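Putative glyoxalase superfamily protein (Ralstonia eutropha, PDB 3IUZ) is probably an iron(II)-dependent dioxygenase which, as in its relatives, oxidatively decarboxylates 2-oxoadipate to 2-hydroxyglutarate. Local coordinates at residues L9-A12 / R18-H21; S145-E150 / R221-M226; A214-L219 / R284-A289. One frame throughout, in Å; residues are numbered along the deposited sequence. Where two conformers were deposited one is given.

Contact 1. Residues L9-A12 / R18-H21; sequences LLSA and RTRH
Thr19 presses both branches of its side chain against the backbone of helix 4-14 where Leu10 passes into Ser11, and the CA atoms of Ser11 and Thr19 are just 5.6 Å apart. The tight part centres on the hydroxyl. Thr19 OG1 lies 3.3 Å from Ser11 CA and equally close, at 3.3 Å, to the carbonyl carbon Leu10 C. Ser11 N is near as well, but its angle to OG1 is too poor for a hydrogen bond. The polar need of this buried hydroxyl is met locally, by a hydrogen bond to the carbonyl oxygen of Gly15, the linking residue four positions back. That partner is reached because OG1 stands beside the backbone N of Thr19 (chi1 -67°). The methyl branch turns to the apolar side, with Thr19 CG2 3.7 Å from Leu10 CB, while the rest of Leu10 continues inward onto Met51 and Val52 of helix 42-60 and onto Leu22 and Leu23. Toward solvent the fit relaxes: Ser11 CB approaches Thr19 OG1 only to 4.1 Å, and Ser11 remains partly exposed. Arg18, on the second helix, forms a salt bridge with Asp59. With Gly15 alone linking helices 4-14 and 16-25, the arrangement is that of a tightly connected pair of consecutive helices, packed backbone to side chain close to their junction.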
ATOM      1  N   LEU A   9     -16.026 -10.525  -5.178  1.00 17.25           N
ATOM      2  CA  LEU A   9     -14.815  -9.925  -5.724  1.00 16.45           C
ATOM      3  C   LEU A   9     -13.548 -10.509  -5.062  1.00 17.14           C
ATOM      4  O   LEU A   9     -12.560 -10.783  -5.749  1.00 16.09           O
ATOM      5  CB  LEU A   9     -14.854  -8.389  -5.543  1.00 15.31           C
ATOM      6  CG  LEU A   9     -15.950  -7.644  -6.301  1.00 15.21           C
ATOM      7  CD1 LEU A   9     -16.053  -6.175  -5.804  1.00 13.98           C
ATOM      8  CD2 LEU A   9     -15.668  -7.729  -7.858  1.00 11.95           C
ATOM      9  N   LEU A  10     -13.579 -10.662  -3.745  1.00 17.10           N
ATOM     10  CA  LEU A  10     -12.473 -11.258  -2.977  1.00 19.99           C
ATOM     11  C   LEU A  10     -12.231 -12.716  -3.364  1.00 18.67           C
ATOM     12  O   LEU A  10     -11.102 -13.138  -3.685  1.00 20.26           O
ATOM     13  CB  LEU A  10     -12.757 -11.177  -1.450  1.00 19.48           C
ATOM     14  CG  LEU A  10     -12.617  -9.786  -0.808  1.00 23.49           C
ATOM     15  CD1 LEU A  10     -12.647  -9.826   0.726  1.00 19.76           C
ATOM     16  CD2 LEU A  10     -11.363  -9.128  -1.250  1.00 21.67           C
ATOM     17  N   SER A  11     -13.306 -13.454  -3.402  1.00 19.20           N
ATOM     18  CA  SER A  11     -13.265 -14.900  -3.627  1.00 20.01           C
ATOM     19  C   SER A  11     -12.654 -15.255  -4.977  1.00 19.51           C
ATOM     20  O   SER A  11     -11.898 -16.198  -5.065  1.00 18.71           O
ATOM     21  CB  SER A  11     -14.676 -15.493  -3.482  1.00 20.37           C
ATOM     22  OG  SER A  11     -14.572 -16.876  -3.232  1.00 26.11           O
ATOM     23  N   ALA A  12     -12.945 -14.456  -6.002  1.00 19.58           N
ATOM     24  CA  ALA A  12     -12.396 -14.645  -7.353  1.00 19.84           C
ATOM     25  C   ALA A  12     -10.877 -14.374  -7.341  1.00 19.93           C
ATOM     26  O   ALA A  12     -10.142 -14.891  -8.145  1.00 21.22           O
ATOM     27  CB  ALA A  12     -13.087 -13.729  -8.351  1.00 18.90           C
ATOM     28  N   ARG A  18      -9.351 -18.150   2.162  1.00 23.93           N
ATOM     29  CA  ARG A  18      -8.653 -16.914   2.460  1.00 23.86           C
ATOM     30  C   ARG A  18      -9.681 -15.766   2.552  1.00 21.64           C
ATOM     31  O   ARG A  18      -9.553 -14.880   3.373  1.00 18.39           O
ATOM     32  CB  ARG A  18      -7.609 -16.647   1.376  1.00 25.70           C
ATOM     33  CG  ARG A  18      -6.190 -16.389   1.836  1.00 31.17           C
ATOM     34  CD  ARG A  18      -6.183 -15.126   2.671  1.00 36.06           C
ATOM     35  NE  ARG A  18      -4.928 -14.340   2.662  1.00 38.73           N
ATOM     36  CZ  ARG A  18      -4.265 -13.965   3.766  1.00 40.51           C
ATOM     37  NH1 ARG A  18      -4.691 -14.369   4.974  1.00 42.91           N
ATOM     38  NH2 ARG A  18      -3.179 -13.183   3.684  1.00 36.84           N
ATOM     39  N   THR A  19     -10.713 -15.800   1.716  1.00 20.63           N
ATOM     40  CA  THR A  19     -11.773 -14.782   1.739  1.00 19.92           C
ATOM     41  C   THR A  19     -12.575 -14.832   3.007  1.00 21.22           C
ATOM     42  O   THR A  19     -12.864 -13.799   3.603  1.00 20.55           O
ATOM     43  CB  THR A  19     -12.681 -14.942   0.507  1.00 20.10           C
ATOM     44  OG1 THR A  19     -11.885 -14.604  -0.638  1.00 18.71           O
ATOM     45  CG2 THR A  19     -13.964 -14.080   0.588  1.00 16.43           C
ATOM     46  N   ARG A  20     -12.951 -16.043   3.406  1.00 22.37           N
ATOM     47  CA  ARG A  20     -13.627 -16.244   4.674  1.00 24.18           C
ATOM     48  C   ARG A  20     -12.843 -15.634   5.820  1.00 23.01           C
ATOM     49  O   ARG A  20     -13.417 -14.936   6.604  1.00 21.82           O
ATOM     50  CB  ARG A  20     -13.926 -17.745   4.925  1.00 25.19           C
ATOM     51  CG  ARG A  20     -15.276 -18.167   4.355  1.00 30.91           C
ATOM     52  CD  ARG A  20     -15.757 -19.576   4.830  1.00 38.01           C
ATOM     53  NE  ARG A  20     -15.090 -20.671   4.105  1.00 43.82           N
ATOM     54  CZ  ARG A  20     -14.032 -21.375   4.539  1.00 47.05           C
ATOM     55  NH1 ARG A  20     -13.467 -21.146   5.729  1.00 49.10           N
ATOM     56  NH2 ARG A  20     -13.524 -22.332   3.767  1.00 49.10           N
ATOM     57  N   HIS A  21     -11.546 -15.887   5.898  1.00 23.16           N
ATOM     58  CA  HIS A  21     -10.729 -15.333   6.991  1.00 24.77           C
ATOM     59  C   HIS A  21     -10.704 -13.801   6.901  1.00 24.75           C
ATOM     60  O   HIS A  21     -10.902 -13.095   7.893  1.00 24.17           O
ATOM     61  CB  HIS A  21      -9.295 -15.864   6.890  1.00 25.74           C
ATOM     62  CG  HIS A  21      -8.307 -15.175   7.791  1.00 29.55           C
ATOM     63  ND1 HIS A  21      -8.309 -15.323   9.168  1.00 34.87           N
ATOM     64  CD2 HIS A  21      -7.237 -14.389   7.506  1.00 33.62           C
ATOM     65  CE1 HIS A  21      -7.324 -14.613   9.691  1.00 33.31           C
ATOM     66  NE2 HIS A  21      -6.641 -14.059   8.704  1.00 34.67           N
TER

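Contact 2. Residues S145-E150 / R221-M226; sequences SEFHPE and RESAEM
Phe147, the last residue of strand 141-147, lays its ring against Ser223, just before helix 224-232, and Met226 in its first turn. The apolar interactions come chiefly from Met226, present here as selenomethionine, whose side chain crosses that of Phe147 at about a right angle. Its CB sits over one face of the ring, 3.7 Å from the centroid and 15° off the ring normal, a CH-pi contact displaced toward the rim. From there the chain passes across the CD2-CE2 side: CG lies 3.7 Å from Phe147 CE2, and a bend at chi2 (57°) brings the selenium to 3.5 Å from Phe147 CD2. Selenium and ring therefore form a Met-aromatic contact, approached obliquely, with SE 4.2 Å from the centroid. The ring reaches the helix because Phe147 CG is anti to the backbone N.

The polar component is local to the helix start. Ser223 is the N-cap, and its OG accepts a nearly straight hydrogen bond from Met226 N, 3.0 Å long with an angle of 168°. The same oxygen comes to 3.4 Å from Phe147 CE1, obliquely to the ring, so the capping oxygen also packs against the aromatic group.

Neighbouring aromatic residues extend the packing. Phe152 also meets the Phe147 ring, and Phe156 of helix 154-164 touches Phe147, Ser223 and Met226 alike. The arrangement joins a serine N-cap to a Met-aromatic contact, seating the beginning of a helix on the end of a strand within the mixed sheet of this glyoxalase-clan domain.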
ATOM      1  N   SER A 145       4.055   8.138  -1.790  1.00 14.74           N
ATOM      2  CA  SER A 145       5.246   8.954  -1.715  1.00 15.60           C
ATOM      3  C   SER A 145       6.086   8.860  -2.961  1.00 15.32           C
ATOM      4  O   SER A 145       6.107   7.820  -3.641  1.00 16.03           O
ATOM      5  CB  SER A 145       6.061   8.532  -0.502  1.00 15.81           C
ATOM      6  OG  SER A 145       5.398   8.974   0.669  1.00 19.58           O
ATOM      7  N   GLU A 146       6.754   9.965  -3.258  1.00 15.96           N
ATOM      8  CA  GLU A 146       7.708  10.071  -4.334  1.00 16.39           C
ATOM      9  C   GLU A 146       9.089  10.360  -3.778  1.00 17.10           C
ATOM     10  O   GLU A 146       9.304  11.349  -3.026  1.00 17.36           O
ATOM     11  CB  GLU A 146       7.380  11.229  -5.265  1.00 17.59           C
ATOM     12  CG  GLU A 146       6.020  11.194  -5.909  1.00 18.70           C
ATOM     13  CD  GLU A 146       5.835  12.353  -6.875  1.00 19.70           C
ATOM     14  OE1 GLU A 146       6.035  13.547  -6.479  1.00 17.85           O
ATOM     15  OE2 GLU A 146       5.445  12.035  -8.010  1.00 17.93           O
ATOM     16  N   PHE A 147      10.047   9.539  -4.184  1.00 17.36           N
ATOM     17  CA  PHE A 147      11.459   9.806  -3.884  1.00 17.25           C
ATOM     18  C   PHE A 147      12.122  10.732  -4.934  1.00 17.08           C
ATOM     19  O   PHE A 147      11.960  10.542  -6.154  1.00 16.96           O
ATOM     20  CB  PHE A 147      12.259   8.488  -3.749  1.00 17.61           C
ATOM     21  CG  PHE A 147      13.653   8.733  -3.358  1.00 18.24           C
ATOM     22  CD1 PHE A 147      13.957   9.015  -2.062  1.00 19.66           C
ATOM     23  CD2 PHE A 147      14.659   8.810  -4.322  1.00 19.79           C
ATOM     24  CE1 PHE A 147      15.236   9.340  -1.711  1.00 18.43           C
ATOM     25  CE2 PHE A 147      15.961   9.135  -3.943  1.00 22.31           C
ATOM     26  CZ  PHE A 147      16.213   9.398  -2.649  1.00 19.17           C
ATOM     27  N   HIS A 148      12.908  11.693  -4.435  1.00 15.77           N
ATOM     28  CA  HIS A 148      13.580  12.740  -5.214  1.00 16.11           C
ATOM     29  C   HIS A 148      15.107  12.581  -5.206  1.00 16.61           C
ATOM     30  O   HIS A 148      15.761  12.976  -4.238  1.00 15.84           O
ATOM     31  CB  HIS A 148      13.250  14.133  -4.644  1.00 15.41           C
ATOM     32  CG  HIS A 148      11.778  14.411  -4.556  1.00 17.29           C
ATOM     33  ND1 HIS A 148      10.974  14.395  -5.667  1.00 19.12           N
ATOM     34  CD2 HIS A 148      10.970  14.720  -3.508  1.00 17.42           C
ATOM     35  CE1 HIS A 148       9.717  14.636  -5.310  1.00 21.06           C
ATOM     36  NE2 HIS A 148       9.685  14.855  -4.007  1.00 18.92           N
ATOM     37  N   PRO A 149      15.670  12.057  -6.311  1.00 18.02           N
ATOM     38  CA  PRO A 149      17.134  11.825  -6.367  1.00 19.05           C
ATOM     39  C   PRO A 149      17.994  13.051  -6.597  1.00 20.18           C
ATOM     40  O   PRO A 149      19.220  12.950  -6.491  1.00 21.45           O
ATOM     41  CB  PRO A 149      17.283  10.862  -7.573  1.00 18.17           C
ATOM     42  CG  PRO A 149      15.896  10.252  -7.782  1.00 18.00           C
ATOM     43  CD  PRO A 149      14.979  11.407  -7.451  1.00 17.21           C
ATOM     44  N   GLU A 150      17.380  14.179  -6.965  1.00 21.85           N
ATOM     45  CA  GLU A 150      18.116  15.355  -7.505  1.00 22.74           C
ATOM     46  C   GLU A 150      19.307  15.796  -6.679  1.00 23.70           C
ATOM     47  O   GLU A 150      20.361  16.142  -7.219  1.00 23.54           O
ATOM     48  CB  GLU A 150      17.175  16.582  -7.649  1.00 23.42           C
ATOM     49  CG  GLU A 150      16.325  16.577  -8.910  1.00 23.39           C
ATOM     50  CD  GLU A 150      15.142  15.596  -8.873  1.00 24.19           C
ATOM     51  OE1 GLU A 150      14.897  14.923  -7.830  1.00 21.63           O
ATOM     52  OE2 GLU A 150      14.420  15.545  -9.906  1.00 26.49           O
ATOM     53  N   ARG A 221      24.061   4.173   1.297  1.00 21.05           N
ATOM     54  CA  ARG A 221      24.933   5.130   1.954  1.00 22.64           C
ATOM     55  C   ARG A 221      24.329   6.538   2.072  1.00 22.24           C
ATOM     56  O   ARG A 221      24.711   7.298   2.956  1.00 23.39           O
ATOM     57  CB  ARG A 221      26.263   5.198   1.242  1.00 23.11           C
ATOM     58  CG  ARG A 221      26.908   3.825   1.132  1.00 28.82           C
ATOM     59  CD  ARG A 221      28.418   3.798   1.136  1.00 32.29           C
ATOM     60  NE  ARG A 221      28.801   2.405   0.892  1.00 37.42           N
ATOM     61  CZ  ARG A 221      28.994   1.875  -0.320  1.00 38.34           C
ATOM     62  NH1 ARG A 221      28.889   2.614  -1.429  1.00 36.63           N
ATOM     63  NH2 ARG A 221      29.301   0.583  -0.423  1.00 40.81           N
ATOM     64  N   GLU A 222      23.413   6.907   1.191  1.00 21.05           N
ATOM     65  CA  GLU A 222      22.832   8.249   1.238  1.00 20.41           C
ATOM     66  C   GLU A 222      21.363   8.294   1.603  1.00 19.85           C
ATOM     67  O   GLU A 222      20.889   9.302   2.108  1.00 20.27           O
ATOM     68  CB  GLU A 222      23.099   9.004  -0.057  1.00 19.78           C
ATOM     69  CG  GLU A 222      24.570   8.946  -0.486  1.00 20.63           C
ATOM     70  CD  GLU A 222      24.839   9.633  -1.769  1.00 20.93           C
ATOM     71  OE1 GLU A 222      24.252  10.707  -2.001  1.00 20.59           O
ATOM     72  OE2 GLU A 222      25.667   9.095  -2.557  1.00 23.88           O
ATOM     73  N   SER A 223      20.661   7.189   1.405  1.00 20.07           N
ATOM     74  CA  SER A 223      19.220   7.147   1.621  1.00 18.75           C
ATOM     75  C   SER A 223      18.755   5.733   1.931  1.00 18.53           C
ATOM     76  O   SER A 223      18.730   4.905   1.052  1.00 19.65           O
ATOM     77  CB  SER A 223      18.468   7.606   0.335  1.00 18.69           C
ATOM     78  OG  SER A 223      17.069   7.483   0.528  1.00 16.13           O
ATOM     79  N   ALA A 224      18.282   5.500   3.145  1.00 17.29           N
ATOM     80  CA  ALA A 224      17.634   4.244   3.514  1.00 16.48           C
ATOM     81  C   ALA A 224      16.335   4.032   2.688  1.00 16.25           C
ATOM     82  O   ALA A 224      15.982   2.912   2.296  1.00 15.18           O
ATOM     83  CB  ALA A 224      17.333   4.245   5.043  1.00 16.71           C
ATOM     84  N   GLU A 225      15.660   5.134   2.385  1.00 15.69           N
ATOM     85  CA  GLU A 225      14.358   5.067   1.725  1.00 15.74           C
ATOM     86  C   GLU A 225      14.525   4.593   0.292  1.00 15.25           C
ATOM     87  O   GLU A 225      13.773   3.736  -0.168  1.00 16.12           O
ATOM     88  CB  GLU A 225      13.717   6.447   1.755  1.00 15.35           C
ATOM     89  CG  GLU A 225      13.184   6.789   3.116  1.00 16.47           C
ATOM     90  CD  GLU A 225      14.275   7.168   4.119  1.00 19.24           C
ATOM     91  OE1 GLU A 225      15.378   7.657   3.755  1.00 19.71           O
ATOM     92  OE2 GLU A 225      14.007   6.951   5.300  1.00 22.85           O
HETATM   93  N   MSE A 226      15.493   5.166  -0.426  1.00 15.05           N
HETATM   94  CA  MSE A 226      15.714   4.778  -1.830  1.00 15.67           C
HETATM   95  C   MSE A 226      16.310   3.366  -1.900  1.00 15.89           C
HETATM   96  O   MSE A 226      15.983   2.608  -2.800  1.00 15.39           O
HETATM   97  CB  MSE A 226      16.642   5.796  -2.541  1.00 15.53           C
HETATM   98  CG  MSE A 226      16.897   5.538  -4.003  1.00 16.42           C
HETATM   99 SE   MSE A 226      15.234   5.447  -5.130  0.75 10.35          SE
HETATM  100  CE  MSE A 226      15.587   3.765  -6.001  1.00 12.10           C
TER

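Contact 3. Residues A214-L219 / R284-A289; sequences ADYETL and RQFIGA
Tyr216 on helix 213-222 and Phe286 on strand 281-287 face one another with their CA atoms 8.3 Å apart, a separation spanned by their two aromatic side chains. Phe286 leads with one corner of its ring: CE2 lies 3.4 Å from Tyr216 CG and 3.5 Å from Tyr216 CB, while CZ stands over the centre of one tyrosine face. The centroids are 5.0 Å apart and the planes are inclined at 55°, an oblique pairing. Tyr216 presents that face with CG anti to its backbone N (chi1 168°). This is helix-on-sheet packing: strand 281-287 pairs antiparallel with 293-306, from which Val298 also touches Tyr216, and Thr231 of helix 224-232 borders both rings. Nearer the start of helix 213-222 the connection becomes polar and is made through water. The water accepts from Ala214 N at 2.9 Å and donates to Ile287 O at 2.7 Å, bridging an amide of the first helical turn to the end of the strand. Alongside it, the backbone of Ile287 also bonds to Pro211 and Leu213, just ahead of the 214-219 segment.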
ATOM      1  N   ALA A 214      26.063  -3.739  -5.569  1.00 18.30           N
ATOM      2  CA  ALA A 214      26.830  -2.487  -5.509  1.00 17.48           C
ATOM      3  C   ALA A 214      25.966  -1.243  -5.610  1.00 17.88           C
ATOM      4  O   ALA A 214      26.250  -0.266  -4.947  1.00 17.22           O
ATOM      5  CB  ALA A 214      27.906  -2.470  -6.582  1.00 18.40           C
ATOM      6  N   ASP A 215      24.915  -1.271  -6.431  1.00 17.27           N
ATOM      7  CA  ASP A 215      24.063  -0.094  -6.570  1.00 18.33           C
ATOM      8  C   ASP A 215      23.181   0.072  -5.340  1.00 17.84           C
ATOM      9  O   ASP A 215      23.000   1.197  -4.846  1.00 18.35           O
ATOM     10  CB  ASP A 215      23.195  -0.184  -7.848  1.00 17.66           C
ATOM     11  CG  ASP A 215      24.010  -0.034  -9.091  1.00 19.66           C
ATOM     12  OD1 ASP A 215      25.136   0.525  -8.994  1.00 21.46           O
ATOM     13  OD2 ASP A 215      23.534  -0.476 -10.144  1.00 20.52           O
ATOM     14  N   TYR A 216      22.686  -1.058  -4.826  1.00 17.97           N
ATOM     15  CA  TYR A 216      21.903  -1.071  -3.584  1.00 17.47           C
ATOM     16  C   TYR A 216      22.692  -0.399  -2.479  1.00 17.71           C
ATOM     17  O   TYR A 216      22.183   0.500  -1.766  1.00 15.89           O
ATOM     18  CB  TYR A 216      21.493  -2.504  -3.166  1.00 18.13           C
ATOM     19  CG  TYR A 216      20.944  -2.564  -1.753  1.00 17.95           C
ATOM     20  CD1 TYR A 216      19.649  -2.120  -1.477  1.00 16.69           C
ATOM     21  CD2 TYR A 216      21.727  -3.028  -0.681  1.00 17.23           C
ATOM     22  CE1 TYR A 216      19.137  -2.152  -0.187  1.00 15.27           C
ATOM     23  CE2 TYR A 216      21.209  -3.055   0.655  1.00 18.30           C
ATOM     24  CZ  TYR A 216      19.937  -2.640   0.905  1.00 16.48           C
ATOM     25  OH  TYR A 216      19.412  -2.629   2.204  1.00 17.79           O
ATOM     26  N   GLU A 217      23.965  -0.765  -2.389  1.00 17.82           N
ATOM     27  CA  GLU A 217      24.840  -0.230  -1.348  0.50 18.04           C
ATOM     28  C   GLU A 217      25.138   1.246  -1.571  1.00 18.13           C
ATOM     29  O   GLU A 217      25.104   2.027  -0.634  1.00 18.16           O
ATOM     30  CB  GLU A 217      26.111  -1.088  -1.218  0.50 17.78           C
ATOM     31  CG  GLU A 217      25.763  -2.497  -0.717  0.50 17.57           C
ATOM     32  CD  GLU A 217      26.857  -3.542  -0.886  0.50 16.33           C
ATOM     33  OE1 GLU A 217      27.839  -3.319  -1.628  0.50 15.00           O
ATOM     34  OE2 GLU A 217      26.707  -4.609  -0.256  0.50 15.09           O
ATOM     35  N   THR A 218      25.385   1.647  -2.815  1.00 18.76           N
ATOM     36  CA  THR A 218      25.548   3.085  -3.122  1.00 18.03           C
ATOM     37  C   THR A 218      24.347   3.893  -2.660  1.00 17.97           C
ATOM     38  O   THR A 218      24.499   4.966  -2.027  1.00 17.92           O
ATOM     39  CB  THR A 218      25.763   3.320  -4.611  1.00 19.23           C
ATOM     40  OG1 THR A 218      27.015   2.734  -4.998  1.00 19.89           O
ATOM     41  CG2 THR A 218      25.748   4.824  -4.952  1.00 20.40           C
ATOM     42  N   LEU A 219      23.150   3.380  -2.941  1.00 16.91           N
ATOM     43  CA  LEU A 219      21.935   4.071  -2.500  1.00 17.22           C
ATOM     44  C   LEU A 219      21.873   4.104  -0.985  1.00 17.10           C
ATOM     45  O   LEU A 219      21.548   5.139  -0.366  1.00 16.91           O
ATOM     46  CB  LEU A 219      20.676   3.412  -3.091  1.00 16.86           C
ATOM     47  CG  LEU A 219      20.559   3.339  -4.655  1.00 15.89           C
ATOM     48  CD1 LEU A 219      19.365   2.471  -5.074  1.00 15.63           C
ATOM     49  CD2 LEU A 219      20.494   4.700  -5.304  1.00 13.44           C
ATOM     50  N   ARG A 284      16.127 -11.096  -0.149  1.00 21.12           N
ATOM     51  CA  ARG A 284      16.069 -10.532  -1.479  1.00 21.03           C
ATOM     52  C   ARG A 284      17.309 -10.876  -2.265  1.00 20.19           C
ATOM     53  O   ARG A 284      18.409 -11.077  -1.703  1.00 18.34           O
ATOM     54  CB  ARG A 284      15.927  -9.001  -1.409  1.00 21.01           C
ATOM     55  CG  ARG A 284      14.629  -8.507  -0.789  1.00 21.85           C
ATOM     56  CD  ARG A 284      13.391  -8.799  -1.687  1.00 21.77           C
ATOM     57  NE  ARG A 284      12.157  -8.343  -1.048  1.00 20.32           N
ATOM     58  CZ  ARG A 284      11.205  -9.126  -0.569  1.00 21.00           C
ATOM     59  NH1 ARG A 284      11.313 -10.432  -0.660  1.00 26.30           N
ATOM     60  NH2 ARG A 284      10.132  -8.617   0.009  1.00 18.53           N
ATOM     61  N   GLN A 285      17.128 -10.912  -3.584  1.00 20.26           N
ATOM     62  CA  GLN A 285      18.216 -11.185  -4.495  1.00 20.78           C
ATOM     63  C   GLN A 285      18.854  -9.913  -5.033  1.00 20.01           C
ATOM     64  O   GLN A 285      18.216  -8.894  -5.216  1.00 19.66           O
ATOM     65  CB  GLN A 285      17.718 -12.033  -5.658  1.00 22.12           C
ATOM     66  CG  GLN A 285      17.277 -13.415  -5.228  1.00 25.13           C
ATOM     67  CD  GLN A 285      16.670 -14.205  -6.350  1.00 29.47           C
ATOM     68  OE1 GLN A 285      15.904 -13.686  -7.165  1.00 33.83           O
ATOM     69  NE2 GLN A 285      16.996 -15.475  -6.391  1.00 35.05           N
ATOM     70  N   PHE A 286      20.134 -10.007  -5.301  1.00 19.29           N
ATOM     71  CA  PHE A 286      20.927  -8.963  -5.888  1.00 19.56           C
ATOM     72  C   PHE A 286      21.941  -9.537  -6.883  1.00 19.55           C
ATOM     73  O   PHE A 286      22.294 -10.701  -6.818  1.00 20.20           O
ATOM     74  CB  PHE A 286      21.734  -8.230  -4.833  1.00 19.15           C
ATOM     75  CG  PHE A 286      20.914  -7.592  -3.787  1.00 18.32           C
ATOM     76  CD1 PHE A 286      20.468  -8.325  -2.699  1.00 17.65           C
ATOM     77  CD2 PHE A 286      20.594  -6.232  -3.857  1.00 18.77           C
ATOM     78  CE1 PHE A 286      19.719  -7.708  -1.687  1.00 18.55           C
ATOM     79  CE2 PHE A 286      19.855  -5.634  -2.870  1.00 17.75           C
ATOM     80  CZ  PHE A 286      19.414  -6.381  -1.767  1.00 20.12           C
ATOM     81  N   ILE A 287      22.432  -8.692  -7.768  1.00 20.56           N
ATOM     82  CA  ILE A 287      23.455  -9.103  -8.729  1.00 20.14           C
ATOM     83  C   ILE A 287      24.800  -8.727  -8.175  1.00 21.18           C
ATOM     84  O   ILE A 287      25.086  -7.556  -7.845  1.00 19.55           O
ATOM     85  CB  ILE A 287      23.259  -8.496 -10.115  1.00 20.53           C
ATOM     86  CG1 ILE A 287      21.843  -8.807 -10.629  1.00 20.48           C
ATOM     87  CG2 ILE A 287      24.384  -8.983 -11.094  1.00 20.08           C
ATOM     88  CD1 ILE A 287      21.485 -10.289 -10.804  1.00 22.05           C
ATOM     89  N   GLY A 288      25.636  -9.753  -8.062  1.00 23.10           N
ATOM     90  CA  GLY A 288      26.984  -9.609  -7.535  1.00 24.88           C
ATOM     91  C   GLY A 288      28.005  -9.061  -8.519  1.00 26.29           C
ATOM     92  O   GLY A 288      27.700  -8.856  -9.680  1.00 25.82           O
ATOM     93  N   ALA A 289      29.217  -8.829  -8.029  1.00 27.23           N
ATOM     94  CA  ALA A 289      30.266  -8.181  -8.815  1.00 28.95           C
ATOM     95  C   ALA A 289      30.618  -8.951 -10.105  1.00 29.82           C
ATOM     96  O   ALA A 289      31.092  -8.346 -11.069  1.00 30.85           O
ATOM     97  CB  ALA A 289      31.530  -7.996  -7.976  1.00 29.30           C
TER
HETATM   98  O   HOH W   1      27.010  -5.779  -7.437  1.00 21.84           O

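Contact 1 comes first along the chain, on helices 4-14 and 16-25, and stands apart, its centre 36 Å from that of contact 2 and 37 Å from that of contact 3. Contacts 1 and 2 occupy opposite sides of the chain's centre. Contacts 2 and 3 are neighbours, with centres 16 Å apart and Met226 CG touching Leu219 CD2 at 3.9 Å. They share helix 213-222, reach the same mixed sheet and alternate in sequence: 145-150, 214-219, 221-226, 284-289. Two successive helices, 213-222 and 224-232, thus pack against strands 281-287 and 141-147 respectively within the glyoxalase-clan domain, whereas contact 1 joins two consecutive N-terminal helices.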